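Local coordinates for 6-carboxyhexanoate--CoA ligase (Aquifex aeolicus, PDB 5TV6), which belongs to the 6-carboxyhexanoate--CoA ligase (BioW) family and binds pimelic acid beside a mixed beta sheet, at residues L63-Y68 with Y199-P204; T85-K90 with K195-V200; A115-I120 with R132-I137. All blocks are in the same frame, centred on the assembly; numbering follows the deposited sequence.

In the fold
Contacts 1 and 3 lie at the two outermost strands of the same six-stranded mixed sheet, their centres about 21 Å apart. Contact 1 is partly buried: strands 65-69 and 198-203 pair in parallel, and charged and hydroxyl groups on one face reach pimelic acid. Contact 2 uses the turn that leads into strand 198-203, so it shares Tyr199 and Val200 with contact 1, yet it is a surface contact in which a carboxylate takes backbone N-H groups. Contact 3 is buried, with two backbone hydrogen bonds and one aliphatic touch. It meets contact 2 where Ile89 packs on Ile120, while its nearest atoms stay about 12 Å from contact 1.

Contact 1 of 3, residues L63-Y68 with Y199-P204; sequences LKISTY and YVRITP. With PML (pimelic acid), chain C.
Thr67 and Arg201 lie side by side on one face of a parallel strand pair and point the same way. Thr67 OG1 accepts a 2.8 Å hydrogen bond from Arg201 NH1, nearly in the guanidinium plane. A bend at chi3 turns the guanidinium so that NE and NH2 face the bound pimelic acid. There Arg201 NE gives a rather straight bond to PML O71 (3.1 Å, 164°), and its NH2 reaches the other oxygen, O72, of the same carboxylate. With all three guanidinium nitrogens engaged, NH1 by Thr67 and the others by the carboxylate, the rotation of the group is restrained. Strand 65-68 runs alongside strand 199-203 at the border of the mixed sheet, the directions 18° apart, and five backbone hydrogen bonds run between them, from Lys64-Tyr199 to Tyr68-Thr203. Two positions before Arg201, Tyr199 emerges on the same face. Its ring is carried out by a CG anti to the backbone N (chi1 -176°), and Tyr199 OH reaches PML O71 at 2.6 Å, with the oxygen in the ring plane. O71 therefore takes bonds from both Tyr199 and Arg201, which would favour a charged carboxylate. Ile65 puts CG2 at the edge of the Tyr199 ring, 4.2 Å from CD2, and the same methyl touches Arg201 CD. Thr160, on helix 158-172, and Tyr187 add further hydrogen bonds to the ligand. On the opposite face, with Ser66 and Ile202, Tyr68 crosses Val200 at a slant, CD1 of the ring 4.0 Å from CG1 of the valine, and Phe79 of helix 73-85 meets both side chains.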
loop_
_atom_site.group_PDB
_atom_site.type_symbol
_atom_site.label_atom_id
_atom_site.label_comp_id
_atom_site.label_asym_id
_atom_site.label_seq_id
_atom_site.Cartn_x
_atom_site.Cartn_y
_atom_site.Cartn_z
ATOM N N LEU A 63 -4.092 4.302 -13.944
ATOM C CA LEU A 63 -4.866 5.079 -12.983
ATOM C C LEU A 63 -4.601 6.573 -13.156
ATOM O O LEU A 63 -3.475 6.995 -13.467
ATOM C CB LEU A 63 -4.546 4.672 -11.546
ATOM C CG LEU A 63 -4.803 3.218 -11.205
ATOM C CD1 LEU A 63 -4.307 2.918 -9.809
ATOM C CD2 LEU A 63 -6.262 2.884 -11.336
ATOM N N LYS A 64 -5.647 7.372 -12.949
ATOM C CA LYS A 64 -5.524 8.819 -12.960
ATOM C C LYS A 64 -5.402 9.317 -11.525
ATOM O O LYS A 64 -6.129 8.865 -10.632
ATOM C CB LYS A 64 -6.703 9.467 -13.694
ATOM C CG LYS A 64 -6.450 9.624 -15.212
ATOM C CD LYS A 64 -6.804 8.341 -15.989
ATOM C CE LYS A 64 -5.908 8.095 -17.217
ATOM N NZ LYS A 64 -6.479 7.045 -18.119
ATOM N N ILE A 65 -4.455 10.218 -11.315
ATOM C CA ILE A 65 -4.104 10.747 -10.012
ATOM C C ILE A 65 -4.810 12.081 -9.819
ATOM O O ILE A 65 -4.758 12.944 -10.701
ATOM C CB ILE A 65 -2.578 10.916 -9.909
ATOM C CG1 ILE A 65 -1.873 9.578 -10.157
ATOM C CG2 ILE A 65 -2.171 11.533 -8.585
ATOM C CD1 ILE A 65 -0.349 9.673 -10.120
ATOM N N SER A 66 -5.451 12.267 -8.663
ATOM C CA SER A 66 -5.904 13.589 -8.249
ATOM C C SER A 66 -5.540 13.811 -6.789
ATOM O O SER A 66 -5.199 12.875 -6.064
ATOM C CB SER A 66 -7.410 13.770 -8.460
ATOM O OG SER A 66 -8.125 12.669 -7.930
ATOM N N THR A 67 -5.622 15.068 -6.354
ATOM C CA THR A 67 -5.248 15.444 -4.998
ATOM C C THR A 67 -6.272 16.420 -4.442
ATOM O O THR A 67 -6.662 17.371 -5.125
ATOM C CB THR A 67 -3.837 16.075 -4.961
ATOM O OG1 THR A 67 -2.875 15.140 -5.462
ATOM C CG2 THR A 67 -3.446 16.453 -3.547
ATOM N N TYR A 68 -6.692 16.195 -3.195
ATOM C CA TYR A 68 -7.658 17.048 -2.513
ATOM C C TYR A 68 -7.123 17.402 -1.131
ATOM O O TYR A 68 -6.483 16.566 -0.492
ATOM C CB TYR A 68 -9.013 16.346 -2.407
ATOM C CG TYR A 68 -9.690 16.170 -3.744
ATOM C CD1 TYR A 68 -9.287 15.172 -4.615
ATOM C CD2 TYR A 68 -10.733 17.006 -4.141
ATOM C CE1 TYR A 68 -9.880 15.013 -5.843
ATOM C CE2 TYR A 68 -11.337 16.855 -5.380
ATOM C CZ TYR A 68 -10.899 15.853 -6.228
ATOM O OH TYR A 68 -11.482 15.672 -7.462
ATOM N N TYR A 199 -6.501 7.081 -8.359
ATOM C CA TYR A 199 -5.703 7.257 -7.148
ATOM C C TYR A 199 -6.013 8.649 -6.596
ATOM O O TYR A 199 -5.509 9.654 -7.104
ATOM C CB TYR A 199 -4.218 7.065 -7.469
ATOM C CG TYR A 199 -3.293 7.136 -6.272
ATOM C CD1 TYR A 199 -3.231 6.098 -5.347
ATOM C CD2 TYR A 199 -2.486 8.244 -6.068
ATOM C CE1 TYR A 199 -2.387 6.166 -4.246
ATOM C CE2 TYR A 199 -1.644 8.322 -4.987
ATOM C CZ TYR A 199 -1.601 7.285 -4.079
ATOM O OH TYR A 199 -0.765 7.388 -3.009
ATOM N N VAL A 200 -6.841 8.710 -5.553
ATOM C CA VAL A 200 -7.352 9.971 -5.011
ATOM C C VAL A 200 -6.575 10.290 -3.739
ATOM O O VAL A 200 -6.886 9.763 -2.664
ATOM C CB VAL A 200 -8.861 9.902 -4.736
ATOM C CG1 VAL A 200 -9.370 11.238 -4.238
ATOM C CG2 VAL A 200 -9.618 9.487 -5.981
ATOM N N ARG A 201 -5.572 11.166 -3.843
ATOM C CA ARG A 201 -4.806 11.571 -2.669
ATOM C C ARG A 201 -5.625 12.576 -1.866
ATOM O O ARG A 201 -6.223 13.494 -2.435
ATOM C CB ARG A 201 -3.448 12.163 -3.063
ATOM C CG ARG A 201 -2.692 11.327 -4.088
ATOM C CD ARG A 201 -1.416 12.006 -4.665
ATOM N NE ARG A 201 -0.416 12.316 -3.641
ATOM C CZ ARG A 201 -0.073 13.550 -3.255
ATOM N NH1 ARG A 201 -0.628 14.629 -3.820
ATOM N NH2 ARG A 201 0.845 13.710 -2.304
ATOM N N ILE A 202 -5.673 12.380 -0.548
ATOM C CA ILE A 202 -6.462 13.191 0.374
ATOM C C ILE A 202 -5.555 13.612 1.522
ATOM O O ILE A 202 -4.846 12.771 2.082
ATOM C CB ILE A 202 -7.673 12.405 0.910
ATOM C CG1 ILE A 202 -8.493 11.855 -0.251
ATOM C CG2 ILE A 202 -8.493 13.251 1.883
ATOM C CD1 ILE A 202 -9.548 10.905 0.191
ATOM N N THR A 203 -5.568 14.903 1.868
ATOM C CA THR A 203 -4.735 15.382 2.976
ATOM C C THR A 203 -5.665 15.978 4.007
ATOM O O THR A 203 -6.755 16.433 3.636
ATOM C CB THR A 203 -3.646 16.374 2.530
ATOM O OG1 THR A 203 -2.939 15.797 1.432
ATOM C CG2 THR A 203 -2.629 16.609 3.645
ATOM N N PRO A 204 -5.138 16.147 5.240
ATOM C CA PRO A 204 -5.246 15.587 6.599
ATOM C C PRO A 204 -6.222 14.422 6.734
ATOM O O PRO A 204 -7.367 14.650 7.075
ATOM C CB PRO A 204 -5.703 16.782 7.436
ATOM C CG PRO A 204 -6.413 17.630 6.470
ATOM C CD PRO A 204 -5.443 17.587 5.323
HETATM C C1 PML C . 2.217 4.996 3.632
HETATM O O11 PML C . 1.746 3.985 4.227
HETATM O O12 PML C . 3.265 5.577 4.057
HETATM C C2 PML C . 1.496 5.524 2.394
HETATM C C3 PML C . 1.259 7.021 2.540
HETATM C C4 PML C . 0.176 7.531 1.610
HETATM C C5 PML C . 0.761 7.983 0.282
HETATM C C6 PML C . -0.002 9.217 -0.173
HETATM C C7 PML C . 0.738 9.969 -1.276
HETATM O O71 PML C . 0.574 9.597 -2.463
HETATM O O72 PML C . 1.490 10.944 -0.998
#

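Contact 2 of 3, residues T85-K90 with K195-V200. With PML (pimelic acid), chain C.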
loop_
_atom_site.group_PDB
_atom_site.type_symbol
_atom_site.label_atom_id
_atom_site.label_comp_id
_atom_site.label_asym_id
_atom_site.label_seq_id
_atom_site.Cartn_x
_atom_site.Cartn_y
_atom_site.Cartn_z
ATOM N N THR A 85 -17.822 5.425 -1.995
ATOM C CA THR A 85 -19.198 5.319 -2.452
ATOM C C THR A 85 -19.293 5.289 -3.972
ATOM O O THR A 85 -20.104 4.546 -4.530
ATOM C CB THR A 85 -19.992 6.479 -1.859
ATOM O OG1 THR A 85 -20.256 6.209 -0.472
ATOM C CG2 THR A 85 -21.282 6.736 -2.629
ATOM N N GLN A 86 -18.450 6.054 -4.659
ATOM C CA GLN A 86 -18.509 6.051 -6.115
ATOM C C GLN A 86 -17.890 4.802 -6.728
ATOM O O GLN A 86 -17.948 4.643 -7.953
ATOM C CB GLN A 86 -17.822 7.299 -6.662
ATOM C CG GLN A 86 -18.127 8.554 -5.859
ATOM C CD GLN A 86 -17.499 9.811 -6.463
ATOM O OE1 GLN A 86 -16.725 9.743 -7.428
ATOM N NE2 GLN A 86 -17.850 10.971 -5.903
ATOM N N GLU A 87 -17.284 3.929 -5.920
ATOM C CA GLU A 87 -16.784 2.638 -6.380
ATOM C C GLU A 87 -17.761 1.506 -6.079
ATOM O O GLU A 87 -17.365 0.333 -6.057
ATOM C CB GLU A 87 -15.420 2.333 -5.754
ATOM C CG GLU A 87 -14.261 3.089 -6.388
ATOM C CD GLU A 87 -13.960 2.602 -7.788
ATOM O OE1 GLU A 87 -14.218 1.413 -8.041
ATOM O OE2 GLU A 87 -13.468 3.392 -8.626
ATOM N N GLY A 88 -19.031 1.833 -5.850
ATOM C CA GLY A 88 -20.007 0.847 -5.475
ATOM C C GLY A 88 -20.016 0.459 -4.016
ATOM O O GLY A 88 -21.004 -0.114 -3.561
ATOM N N ILE A 89 -18.948 0.719 -3.261
ATOM C CA ILE A 89 -19.030 0.493 -1.824
ATOM C C ILE A 89 -20.185 1.327 -1.315
ATOM O O ILE A 89 -20.405 2.452 -1.783
ATOM C CB ILE A 89 -17.717 0.860 -1.107
ATOM C CG1 ILE A 89 -16.610 -0.165 -1.383
ATOM C CG2 ILE A 89 -17.928 0.989 0.413
ATOM C CD1 ILE A 89 -15.993 -0.087 -2.772
ATOM N N LYS A 90 -20.981 0.770 -0.405
ATOM C CA LYS A 90 -22.054 1.571 0.163
ATOM C C LYS A 90 -21.580 2.189 1.464
ATOM O O LYS A 90 -20.849 1.562 2.243
ATOM C CB LYS A 90 -23.350 0.783 0.388
ATOM C CG LYS A 90 -24.610 1.695 0.384
ATOM C CD LYS A 90 -24.932 2.304 1.765
ATOM C CE LYS A 90 -26.173 3.209 1.770
ATOM N NZ LYS A 90 -26.559 3.596 3.165
ATOM N N LYS A 195 -10.600 1.410 -9.524
ATOM C CA LYS A 195 -10.386 1.340 -10.966
ATOM C C LYS A 195 -11.102 2.468 -11.702
ATOM O O LYS A 195 -10.656 2.861 -12.785
ATOM C CB LYS A 195 -10.829 -0.030 -11.494
ATOM C CG LYS A 195 -9.946 -1.194 -11.009
ATOM C CD LYS A 195 -10.395 -2.560 -11.539
ATOM C CE LYS A 195 -9.929 -2.794 -12.976
ATOM N NZ LYS A 195 -8.513 -3.248 -13.056
ATOM N N GLU A 196 -12.187 3.011 -11.128
ATOM C CA GLU A 196 -12.939 4.131 -11.706
ATOM C C GLU A 196 -12.547 5.485 -11.121
ATOM O O GLU A 196 -12.344 6.448 -11.871
ATOM C CB GLU A 196 -14.453 3.939 -11.518
ATOM C CG GLU A 196 -15.039 2.632 -12.027
ATOM C CD GLU A 196 -15.347 2.620 -13.517
ATOM O OE1 GLU A 196 -15.440 3.706 -14.138
ATOM O OE2 GLU A 196 -15.512 1.501 -14.055
ATOM N N ILE A 197 -12.459 5.592 -9.790
ATOM C CA ILE A 197 -12.075 6.861 -9.170
ATOM C C ILE A 197 -10.583 7.165 -9.330
ATOM O O ILE A 197 -10.173 8.327 -9.192
ATOM C CB ILE A 197 -12.451 6.879 -7.678
ATOM C CG1 ILE A 197 -11.592 5.903 -6.897
ATOM C CG2 ILE A 197 -13.911 6.517 -7.473
ATOM C CD1 ILE A 197 -12.033 5.791 -5.477
ATOM N N GLY A 198 -9.755 6.154 -9.627
ATOM C CA GLY A 198 -8.324 6.356 -9.741
ATOM C C GLY A 198 -7.643 6.406 -8.380
ATOM O O GLY A 198 -8.126 5.868 -7.373
ATOM N N TYR A 199 -6.501 7.081 -8.359
ATOM C CA TYR A 199 -5.703 7.257 -7.148
ATOM C C TYR A 199 -6.013 8.649 -6.596
ATOM O O TYR A 199 -5.509 9.654 -7.104
ATOM C CB TYR A 199 -4.218 7.065 -7.469
ATOM C CG TYR A 199 -3.293 7.136 -6.272
ATOM C CD1 TYR A 199 -3.231 6.098 -5.347
ATOM C CD2 TYR A 199 -2.486 8.244 -6.068
ATOM C CE1 TYR A 199 -2.387 6.166 -4.246
ATOM C CE2 TYR A 199 -1.644 8.322 -4.987
ATOM C CZ TYR A 199 -1.601 7.285 -4.079
ATOM O OH TYR A 199 -0.765 7.388 -3.009
ATOM N N VAL A 200 -6.841 8.710 -5.553
ATOM C CA VAL A 200 -7.352 9.971 -5.011
ATOM C C VAL A 200 -6.575 10.290 -3.739
ATOM O O VAL A 200 -6.886 9.763 -2.664
ATOM C CB VAL A 200 -8.861 9.902 -4.736
ATOM C CG1 VAL A 200 -9.370 11.238 -4.238
ATOM C CG2 VAL A 200 -9.618 9.487 -5.981
HETATM C C1 PML C . 2.217 4.996 3.632
HETATM O O11 PML C . 1.746 3.985 4.227
HETATM O O12 PML C . 3.265 5.577 4.057
HETATM C C2 PML C . 1.496 5.524 2.394
HETATM C C3 PML C . 1.259 7.021 2.540
HETATM C C4 PML C . 0.176 7.531 1.610
HETATM C C5 PML C . 0.761 7.983 0.282
HETATM C C6 PML C . -0.002 9.217 -0.173
HETATM C C7 PML C . 0.738 9.969 -1.276
HETATM O O71 PML C . 0.574 9.597 -2.463
HETATM O O72 PML C . 1.490 10.944 -0.998
#
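Glu87 and Glu196 mark the closest backbone approach, their CA atoms 6.7 Å apart, where two irregular pieces of chain meet without forming a sheet pair. Thr85 to Gly88 make a type I turn, closed by a bond from Gly88 N to Thr85 O. Opposite, Lys195 to Ile197 take helical backbone angles without regular helical bonds before Gly198 opens strand 198-203. This local curl brings the N-H groups of Glu196 and Ile197 toward one point, and the carboxylate of Glu87 fills it. A bend at chi2 (-70°) brings the Glu87 carboxylate across to the backbone of 195-197. Glu87 OE2 accepts from Ile197 N at 2.7 Å, met nearly head-on, and from Glu196 N at 2.8 Å through its syn lone pair, on the side of OE1, the latter bond less straight at 134°. A single carboxylate oxygen thus satisfies two successive amides in the turn of the beta hairpin formed by strands 190-194 and 198-203, tying it to the connection between helices 73-85 and 91-103. The paired N-H groups would be expected to stabilise the negative charge. Beneath the carboxylate the contact turns apolar. Ile197 crosses the Glu87 chain obliquely, its CG2 and CD1 both 3.6 Å from Glu87 CG, while that same CG2 meets Gln86 CB at 4.1 Å. Glu196 sends its own carboxylate elsewhere: its OE1 lies 5.9 Å from Glu87 OE2, so the two like charges are near without touching. Gln86 OE1 is held by Lys83 within its own region of the chain.

Contact 3 of 3, residues A115-I120 with R132-I137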
loop_
_atom_site.group_PDB
_atom_site.type_symbol
_atom_site.label_atom_id
_atom_site.label_comp_id
_atom_site.label_asym_id
_atom_site.label_seq_id
_atom_site.Cartn_x
_atom_site.Cartn_y
_atom_site.Cartn_z
ATOM N N ALA A 115 -2.682 -5.397 5.581
ATOM C CA ALA A 115 -3.949 -4.738 5.308
ATOM C C ALA A 115 -5.107 -5.486 5.959
ATOM O O ALA A 115 -5.036 -6.694 6.198
ATOM C CB ALA A 115 -4.189 -4.627 3.799
ATOM N N VAL A 116 -6.163 -4.741 6.282
ATOM C CA VAL A 116 -7.466 -5.324 6.587
ATOM C C VAL A 116 -8.112 -5.751 5.278
ATOM O O VAL A 116 -8.143 -4.982 4.309
ATOM C CB VAL A 116 -8.366 -4.312 7.323
ATOM C CG1 VAL A 116 -9.781 -4.858 7.473
ATOM C CG2 VAL A 116 -7.788 -3.902 8.680
ATOM N N LEU A 117 -8.631 -6.968 5.235
ATOM C CA LEU A 117 -9.556 -7.317 4.172
ATOM C C LEU A 117 -10.985 -7.052 4.641
ATOM O O LEU A 117 -11.290 -7.122 5.835
ATOM C CB LEU A 117 -9.387 -8.773 3.756
ATOM C CG LEU A 117 -8.054 -9.086 3.086
ATOM C CD1 LEU A 117 -7.845 -10.580 3.056
ATOM C CD2 LEU A 117 -8.025 -8.522 1.678
HETATM N N MSE A 118 -11.854 -6.719 3.694
HETATM C CA MSE A 118 -13.258 -6.455 3.991
HETATM C C MSE A 118 -14.081 -6.920 2.813
HETATM O O MSE A 118 -13.685 -6.679 1.676
HETATM C CB MSE A 118 -13.516 -4.968 4.240
HETATM C CG MSE A 118 -13.764 -4.586 5.688
HETATM SE SE MSE A 118 -14.694 -2.852 5.865
HETATM C CE MSE A 118 -14.369 -2.504 7.742
ATOM N N ASP A 119 -15.208 -7.592 3.049
ATOM C CA ASP A 119 -16.159 -7.740 1.963
ATOM C C ASP A 119 -16.928 -6.432 1.802
ATOM O O ASP A 119 -16.984 -5.599 2.708
ATOM C CB ASP A 119 -17.087 -8.955 2.147
ATOM C CG ASP A 119 -18.140 -8.779 3.217
ATOM O OD1 ASP A 119 -18.434 -7.630 3.661
ATOM O OD2 ASP A 119 -18.731 -9.836 3.575
ATOM N N ILE A 120 -17.490 -6.247 0.621
ATOM C CA ILE A 120 -18.219 -5.025 0.322
ATOM C C ILE A 120 -19.638 -5.132 0.879
ATOM O O ILE A 120 -20.561 -4.486 0.368
ATOM C CB ILE A 120 -18.191 -4.740 -1.194
ATOM C CG1 ILE A 120 -18.383 -6.027 -1.995
ATOM C CG2 ILE A 120 -16.849 -4.152 -1.586
ATOM C CD1 ILE A 120 -18.453 -5.806 -3.490
ATOM N N ARG A 132 -1.773 -9.126 11.980
ATOM C CA ARG A 132 -0.835 -8.735 10.945
ATOM C C ARG A 132 -1.510 -8.410 9.625
ATOM O O ARG A 132 -1.104 -7.458 8.970
ATOM C CB ARG A 132 0.208 -9.840 10.719
ATOM C CG ARG A 132 0.875 -10.350 11.961
ATOM C CD ARG A 132 2.384 -10.387 11.789
ATOM N NE ARG A 132 3.023 -11.011 12.929
ATOM C CZ ARG A 132 3.288 -12.311 12.986
ATOM N NH1 ARG A 132 2.959 -13.099 11.973
ATOM N NH2 ARG A 132 3.868 -12.848 14.054
ATOM N N GLY A 133 -2.548 -9.136 9.240
ATOM C CA GLY A 133 -3.233 -8.850 8.000
ATOM C C GLY A 133 -2.398 -9.230 6.792
ATOM O O GLY A 133 -1.268 -9.710 6.892
ATOM N N VAL A 134 -2.980 -8.996 5.620
ATOM C CA VAL A 134 -2.367 -9.398 4.360
ATOM C C VAL A 134 -1.332 -8.365 3.940
ATOM O O VAL A 134 -1.593 -7.158 3.977
ATOM C CB VAL A 134 -3.436 -9.577 3.279
ATOM C CG1 VAL A 134 -2.785 -9.841 1.954
ATOM C CG2 VAL A 134 -4.339 -10.723 3.647
ATOM N N ARG A 135 -0.144 -8.837 3.556
ATOM C CA ARG A 135 0.916 -7.992 3.016
ATOM C C ARG A 135 1.032 -8.275 1.527
ATOM O O ARG A 135 1.381 -9.390 1.127
ATOM C CB ARG A 135 2.248 -8.235 3.717
ATOM C CG ARG A 135 2.267 -7.908 5.214
ATOM C CD ARG A 135 3.669 -8.105 5.807
ATOM N NE ARG A 135 4.221 -9.395 5.400
ATOM C CZ ARG A 135 5.245 -9.542 4.561
ATOM N NH1 ARG A 135 5.847 -8.466 4.060
ATOM N NH2 ARG A 135 5.669 -10.760 4.225
ATOM N N THR A 136 0.718 -7.275 0.710
ATOM C CA THR A 136 0.938 -7.372 -0.727
ATOM C C THR A 136 2.420 -7.224 -1.036
ATOM O O THR A 136 3.074 -6.317 -0.521
ATOM C CB THR A 136 0.152 -6.283 -1.435
ATOM O OG1 THR A 136 -1.192 -6.294 -0.944
ATOM C CG2 THR A 136 0.176 -6.489 -2.948
ATOM N N ILE A 137 2.958 -8.118 -1.865
ATOM C CA ILE A 137 4.388 -8.182 -2.145
ATOM C C ILE A 137 4.592 -8.567 -3.607
ATOM O O ILE A 137 3.637 -8.797 -4.354
ATOM C CB ILE A 137 5.123 -9.182 -1.227
ATOM C CG1 ILE A 137 4.548 -10.583 -1.401
ATOM C CG2 ILE A 137 5.022 -8.780 0.234
ATOM C CD1 ILE A 137 5.498 -11.672 -0.959
#
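Ala115 on strand 115-119, an outermost strand of the mixed sheet, is met by the loop that leads to strand 139-141, through a single antiparallel bridge of the hydrogen-bonded type. Ala115 and Val134 form it through a reciprocal pair of backbone hydrogen bonds: Ala115 N to Val134 O at 2.6 Å, and Val134 N to Ala115 O at 3.1 Å. Gly133 is at positive phi (71°), and Gly133 CA lies 3.3 Å from Ala115 O in a CA-H...O contact. Beyond the bridge, Leu117 and Val134 cross at an angle. The leucine, CG anti to its carbonyl carbon (chi1 -67°), brings CD1 to 3.6 Å from CG2 of the valine. Helix 224-233 covers this pair, with Leu231 against Val134 and both Leu224 and Ile228 against Leu117. On its other edge, strand 115-119 is bonded to strand 214-219 through Val116 and Met118, a selenomethionine here. With no charged group in the pairing, the contact rests on two amide bonds and an aliphatic touch shielded from solvent.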